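Local coordinates for protein probable zinc protease (PDB 4NNZ) that is one subunit of a heterodimeric zinc protease of Pseudomonas aeruginosa and probably takes part in metal-dependent peptide hydrolysis as a member of the M16 family, at residues V265-L270 / Q403-T408; L313-N318 / A330-Q335. One frame throughout, in Å; residues are numbered along the deposited sequence.

Contact 1: V265-L270 / Q403-T408; sequences VNALRL and QKAART
Ala267 and Ala405 meet methyl to methyl, CB to CB at 4.0 Å, and each of their CB atoms points at the opposite helix. At this pair just two methyls stand between the backbones, which permits a close approach: the CA atoms of Ala267 and Ala405 are 6.5 Å apart. Leu268 adds a second, slacker touch. Its CG lies beside the backbone N (chi1 -74°) and CD1 runs on anti to CA (chi2 171°), while the other branch, CD2, comes to 4.4 Å from Ala405 CB. The three touching residues are buried, yet only 98 Å² is covered in all.

In contrast with this apolar patch, Lys404 and Arg407 of helix 399-409 are exposed and make no contact with 265-270. The partly exposed Thr408 turns its hydroxyl back on its own helix, OG1 lying 2.8 Å from Lys404 O, and the Thr408 backbone N reaches the same oxygen from the other face of its carbonyl plane.

Away from the alanines, Arg269 forms a salt bridge to Asp390 of helix 386-396, whose Ala393 and Leu394 also pack on helix 262-276. Strand 294-301 adds Tyr301 against Leu268, and helix 346-364 touches Arg269 and Leu270.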
loop_
_atom_site.group_PDB
_atom_site.type_symbol
_atom_site.label_atom_id
_atom_site.label_comp_id
_atom_site.label_asym_id
_atom_site.label_seq_id
_atom_site.Cartn_x
_atom_site.Cartn_y
_atom_site.Cartn_z
ATOM N N VAL A 265 -10.085 5.436 23.037
ATOM C CA VAL A 265 -10.167 6.383 21.964
ATOM C C VAL A 265 -10.537 7.733 22.499
ATOM O O VAL A 265 -9.963 8.715 22.130
ATOM C CB VAL A 265 -11.231 5.970 20.947
ATOM C CG1 VAL A 265 -11.416 7.025 19.891
ATOM C CG2 VAL A 265 -10.856 4.677 20.282
ATOM N N ASN A 266 -11.538 7.776 23.332
ATOM C CA ASN A 266 -11.994 9.019 23.852
ATOM C C ASN A 266 -10.942 9.659 24.709
ATOM O O ASN A 266 -10.859 10.854 24.799
ATOM C CB ASN A 266 -13.323 8.857 24.540
ATOM C CG ASN A 266 -14.423 8.563 23.575
ATOM O OD1 ASN A 266 -14.310 8.831 22.411
ATOM N ND2 ASN A 266 -15.477 8.002 24.055
ATOM N N ALA A 267 -10.144 8.823 25.336
ATOM C CA ALA A 267 -8.994 9.255 26.074
ATOM C C ALA A 267 -7.958 9.884 25.172
ATOM O O ALA A 267 -7.320 10.819 25.532
ATOM C CB ALA A 267 -8.411 8.108 26.834
ATOM N N LEU A 268 -7.790 9.343 23.999
ATOM C CA LEU A 268 -6.931 9.948 23.017
ATOM C C LEU A 268 -7.387 11.309 22.507
ATOM O O LEU A 268 -6.591 12.168 22.264
ATOM C CB LEU A 268 -6.672 8.977 21.880
ATOM C CG LEU A 268 -5.721 7.876 22.243
ATOM C CD1 LEU A 268 -5.682 6.848 21.157
ATOM C CD2 LEU A 268 -4.342 8.409 22.510
ATOM N N ARG A 269 -8.674 11.482 22.326
ATOM C CA ARG A 269 -9.207 12.744 21.899
ATOM C C ARG A 269 -8.941 13.798 22.929
ATOM O O ARG A 269 -8.537 14.881 22.615
ATOM C CB ARG A 269 -10.691 12.602 21.667
ATOM C CG ARG A 269 -11.016 11.339 20.927
ATOM C CD ARG A 269 -12.487 11.141 20.728
ATOM N NE ARG A 269 -13.175 12.353 20.358
ATOM C CZ ARG A 269 -14.482 12.494 20.390
ATOM N NH1 ARG A 269 -15.233 11.511 20.775
ATOM N NH2 ARG A 269 -15.036 13.615 20.035
ATOM N N LEU A 270 -9.153 13.438 24.172
ATOM C CA LEU A 270 -8.901 14.283 25.292
ATOM C C LEU A 270 -7.429 14.628 25.392
ATOM O O LEU A 270 -7.090 15.721 25.744
ATOM C CB LEU A 270 -9.386 13.603 26.569
ATOM C CG LEU A 270 -10.626 14.067 27.321
ATOM C CD1 LEU A 270 -10.639 15.551 27.515
ATOM C CD2 LEU A 270 -11.894 13.659 26.620
ATOM N N GLN A 403 -3.909 8.413 31.364
ATOM C CA GLN A 403 -2.552 7.972 31.601
ATOM C C GLN A 403 -2.355 6.630 30.952
ATOM O O GLN A 403 -1.361 6.381 30.351
ATOM C CB GLN A 403 -2.223 7.963 33.101
ATOM C CG GLN A 403 -1.315 6.842 33.591
ATOM C CD GLN A 403 -0.946 6.943 35.034
ATOM O OE1 GLN A 403 -1.659 6.484 35.906
ATOM N NE2 GLN A 403 0.193 7.531 35.290
ATOM N N LYS A 404 -3.334 5.771 31.074
ATOM C CA LYS A 404 -3.243 4.471 30.472
ATOM C C LYS A 404 -3.120 4.495 28.978
ATOM O O LYS A 404 -2.354 3.765 28.439
ATOM C CB LYS A 404 -4.461 3.673 30.862
ATOM C CG LYS A 404 -4.316 2.183 30.747
ATOM C CD LYS A 404 -5.676 1.517 30.738
ATOM C CE LYS A 404 -6.030 1.023 29.355
ATOM N NZ LYS A 404 -6.200 2.132 28.386
ATOM N N ALA A 405 -3.884 5.320 28.300
ATOM C CA ALA A 405 -3.772 5.412 26.861
ATOM C C ALA A 405 -2.421 5.914 26.427
ATOM O O ALA A 405 -1.887 5.444 25.459
ATOM C CB ALA A 405 -4.867 6.278 26.285
ATOM N N ALA A 406 -1.885 6.884 27.145
ATOM C CA ALA A 406 -0.580 7.437 26.835
ATOM C C ALA A 406 0.527 6.444 26.972
ATOM O O ALA A 406 1.453 6.465 26.227
ATOM C CB ALA A 406 -0.294 8.634 27.692
ATOM N N ARG A 407 0.448 5.612 27.983
ATOM C CA ARG A 407 1.439 4.595 28.165
ATOM C C ARG A 407 1.408 3.588 27.073
ATOM O O ARG A 407 2.413 3.049 26.700
ATOM C CB ARG A 407 1.228 3.871 29.463
ATOM C CG ARG A 407 1.645 4.625 30.690
ATOM C CD ARG A 407 0.991 3.987 31.883
ATOM N NE ARG A 407 1.639 2.730 32.166
ATOM C CZ ARG A 407 2.894 2.647 32.569
ATOM N NH1 ARG A 407 3.594 3.764 32.744
ATOM N NH2 ARG A 407 3.449 1.463 32.803
ATOM N N THR A 408 0.209 3.242 26.671
ATOM C CA THR A 408 -0.000 2.284 25.642
ATOM C C THR A 408 0.452 2.737 24.286
ATOM O O THR A 408 1.097 2.015 23.594
ATOM C CB THR A 408 -1.473 1.892 25.619
ATOM O OG1 THR A 408 -1.844 1.478 26.922
ATOM C CG2 THR A 408 -1.730 0.770 24.703
#

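Contact 2: L313-N318 / A330-Q335; sequences LSATPN and AGLWKQ
Leu332 reaches from its helix toward the strand and meets Leu313 tip to tip, the two CD2 methyls lying 3.6 Å apart. The other branch of Leu332 is the one nearer a second partner: its CD1 lies 4.3 Å from Ala315 CB. The fork of this one leucine therefore spans two residues of the strand, with CD2 closest to Leu313. Leu313 and Ala315, two positions apart, both direct their CB atoms at the helix, whereas that of the intervening Ser314 points away from it, as the alternation of an extended strand requires. In Leu332 the CG stands beside the backbone N (chi1 -69°) with chi2 at 163°, a common helical leucine shape that sends the forked end toward the sheet.

The backbones stay well separated, with 8.6 Å between the CA atoms of Leu313 and Leu332, the nearest pair, so side chains alone bridge the space.

In the next shell, Leu247 and Met249 of strand 246-253 touch Leu332, and Leu283 and Leu287 of helix 282-288 also pack on it. The strand itself is fixed on both edges: Leu313 and Ala315 have backbone hydrogen bonds with Met249 and Leu247, and Ser314 and Thr316 with residues of strand 294-301. At the strand's end, Pro317 packs on Leu325 and Val328 of the helix, and past it Asn318 OD1 accepts a hydrogen bond from Lys321 N.

All three touching residues are buried and purely aliphatic, and 124 Å² is covered between the segments. The helix-to-sheet packing here thus rests on dispersion and exclusion of water, while directional bonds lie within the sheet, within the helix and at Asn318.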
loop_
_atom_site.group_PDB
_atom_site.type_symbol
_atom_site.label_atom_id
_atom_site.label_comp_id
_atom_site.label_asym_id
_atom_site.label_seq_id
_atom_site.Cartn_x
_atom_site.Cartn_y
_atom_site.Cartn_z
ATOM N N LEU A 313 1.364 14.915 15.720
ATOM C CA LEU A 313 1.971 16.065 16.322
ATOM C C LEU A 313 2.723 16.873 15.290
ATOM O O LEU A 313 3.371 16.345 14.438
ATOM C CB LEU A 313 2.912 15.631 17.415
ATOM C CG LEU A 313 2.237 15.400 18.743
ATOM C CD1 LEU A 313 2.014 13.936 18.986
ATOM C CD2 LEU A 313 3.046 16.009 19.849
ATOM N N SER A 314 2.584 18.175 15.366
ATOM C CA SER A 314 3.284 19.063 14.486
ATOM C C SER A 314 3.965 20.203 15.223
ATOM O O SER A 314 3.335 20.900 15.964
ATOM C CB SER A 314 2.287 19.625 13.530
ATOM O OG SER A 314 2.769 19.547 12.250
ATOM N N ALA A 315 5.242 20.391 15.019
ATOM C CA ALA A 315 5.897 21.513 15.622
ATOM C C ALA A 315 6.897 22.075 14.685
ATOM O O ALA A 315 7.455 21.373 13.919
ATOM C CB ALA A 315 6.567 21.099 16.905
ATOM N N THR A 316 7.120 23.356 14.761
ATOM C CA THR A 316 8.184 23.951 14.025
ATOM C C THR A 316 9.106 24.552 15.055
ATOM O O THR A 316 8.668 24.965 16.095
ATOM C CB THR A 316 7.681 24.950 12.984
ATOM O OG1 THR A 316 7.242 26.123 13.631
ATOM C CG2 THR A 316 6.534 24.387 12.253
ATOM N N PRO A 317 10.395 24.522 14.825
ATOM C CA PRO A 317 11.358 24.919 15.840
ATOM C C PRO A 317 11.493 26.406 16.026
ATOM O O PRO A 317 11.223 27.119 15.099
ATOM C CB PRO A 317 12.648 24.304 15.348
ATOM C CG PRO A 317 12.482 24.178 13.913
ATOM C CD PRO A 317 11.040 24.038 13.614
ATOM N N ASN A 318 11.929 26.856 17.186
ATOM C CA ASN A 318 12.086 28.265 17.379
ATOM C C ASN A 318 13.393 28.544 16.739
ATOM O O ASN A 318 14.427 28.330 17.290
ATOM C CB ASN A 318 12.153 28.616 18.856
ATOM C CG ASN A 318 12.535 30.060 19.101
ATOM O OD1 ASN A 318 12.940 30.760 18.208
ATOM N ND2 ASN A 318 12.403 30.498 20.312
ATOM N N ALA A 330 12.961 15.919 21.253
ATOM C CA ALA A 330 13.280 15.661 22.627
ATOM C C ALA A 330 12.303 16.312 23.549
ATOM O O ALA A 330 11.939 15.757 24.544
ATOM C CB ALA A 330 14.660 16.145 22.931
ATOM N N GLY A 331 11.914 17.525 23.226
ATOM C CA GLY A 331 10.894 18.219 23.954
ATOM C C GLY A 331 9.508 17.627 23.903
ATOM O O GLY A 331 8.830 17.609 24.883
ATOM N N LEU A 332 9.075 17.175 22.753
ATOM C CA LEU A 332 7.811 16.512 22.647
ATOM C C LEU A 332 7.749 15.218 23.419
ATOM O O LEU A 332 6.759 14.931 24.030
ATOM C CB LEU A 332 7.463 16.278 21.195
ATOM C CG LEU A 332 7.161 17.554 20.437
ATOM C CD1 LEU A 332 7.230 17.358 18.954
ATOM C CD2 LEU A 332 5.835 18.154 20.812
ATOM N N TRP A 333 8.801 14.430 23.388
ATOM C CA TRP A 333 8.812 13.186 24.114
ATOM C C TRP A 333 8.697 13.463 25.591
ATOM O O TRP A 333 8.056 12.745 26.294
ATOM C CB TRP A 333 10.047 12.367 23.797
ATOM C CG TRP A 333 9.892 11.404 22.673
ATOM C CD1 TRP A 333 10.561 11.427 21.521
ATOM C CD2 TRP A 333 9.032 10.277 22.606
ATOM N NE1 TRP A 333 10.183 10.414 20.732
ATOM C CE2 TRP A 333 9.241 9.683 21.381
ATOM C CE3 TRP A 333 8.110 9.714 23.468
ATOM C CZ2 TRP A 333 8.568 8.566 20.989
ATOM C CZ3 TRP A 333 7.446 8.617 23.075
ATOM C CH2 TRP A 333 7.673 8.046 21.855
ATOM N N LYS A 334 9.295 14.537 26.046
ATOM C CA LYS A 334 9.231 14.886 27.432
ATOM C C LYS A 334 7.819 15.144 27.861
ATOM O O LYS A 334 7.398 14.703 28.888
ATOM C CB LYS A 334 10.023 16.149 27.657
ATOM C CG LYS A 334 11.056 16.040 28.740
ATOM C CD LYS A 334 11.537 17.404 29.179
ATOM C CE LYS A 334 10.747 17.946 30.357
ATOM N NZ LYS A 334 11.607 18.445 31.457
ATOM N N GLN A 335 7.094 15.883 27.067
ATOM C CA GLN A 335 5.704 16.116 27.318
ATOM C C GLN A 335 4.852 14.880 27.239
ATOM O O GLN A 335 3.951 14.727 27.994
ATOM C CB GLN A 335 5.199 17.189 26.387
ATOM C CG GLN A 335 5.965 18.471 26.543
ATOM C CD GLN A 335 6.019 18.929 27.975
ATOM O OE1 GLN A 335 5.039 18.846 28.679
ATOM N NE2 GLN A 335 7.162 19.402 28.409
#

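How the contacts relate
Both contacts belong to the half of the chain built on the five-stranded mixed sheet, and their centres lie 19 Å apart, with nearest atoms about 7 Å apart and no touch. Along the sequence 265-270 comes first, then 313-318 and 330-335, and 403-408 last; contact 2 thus packs strand 309-317 against the helix just after it, 325-341, while contact 1 brings together segments 133 residues apart. Strand 294-301, the neighbour of 309-317 in the sheet, touches segments of both. One contact is therefore local in sequence and the other distant, and both pack helices within the part of the chain built on this sheet.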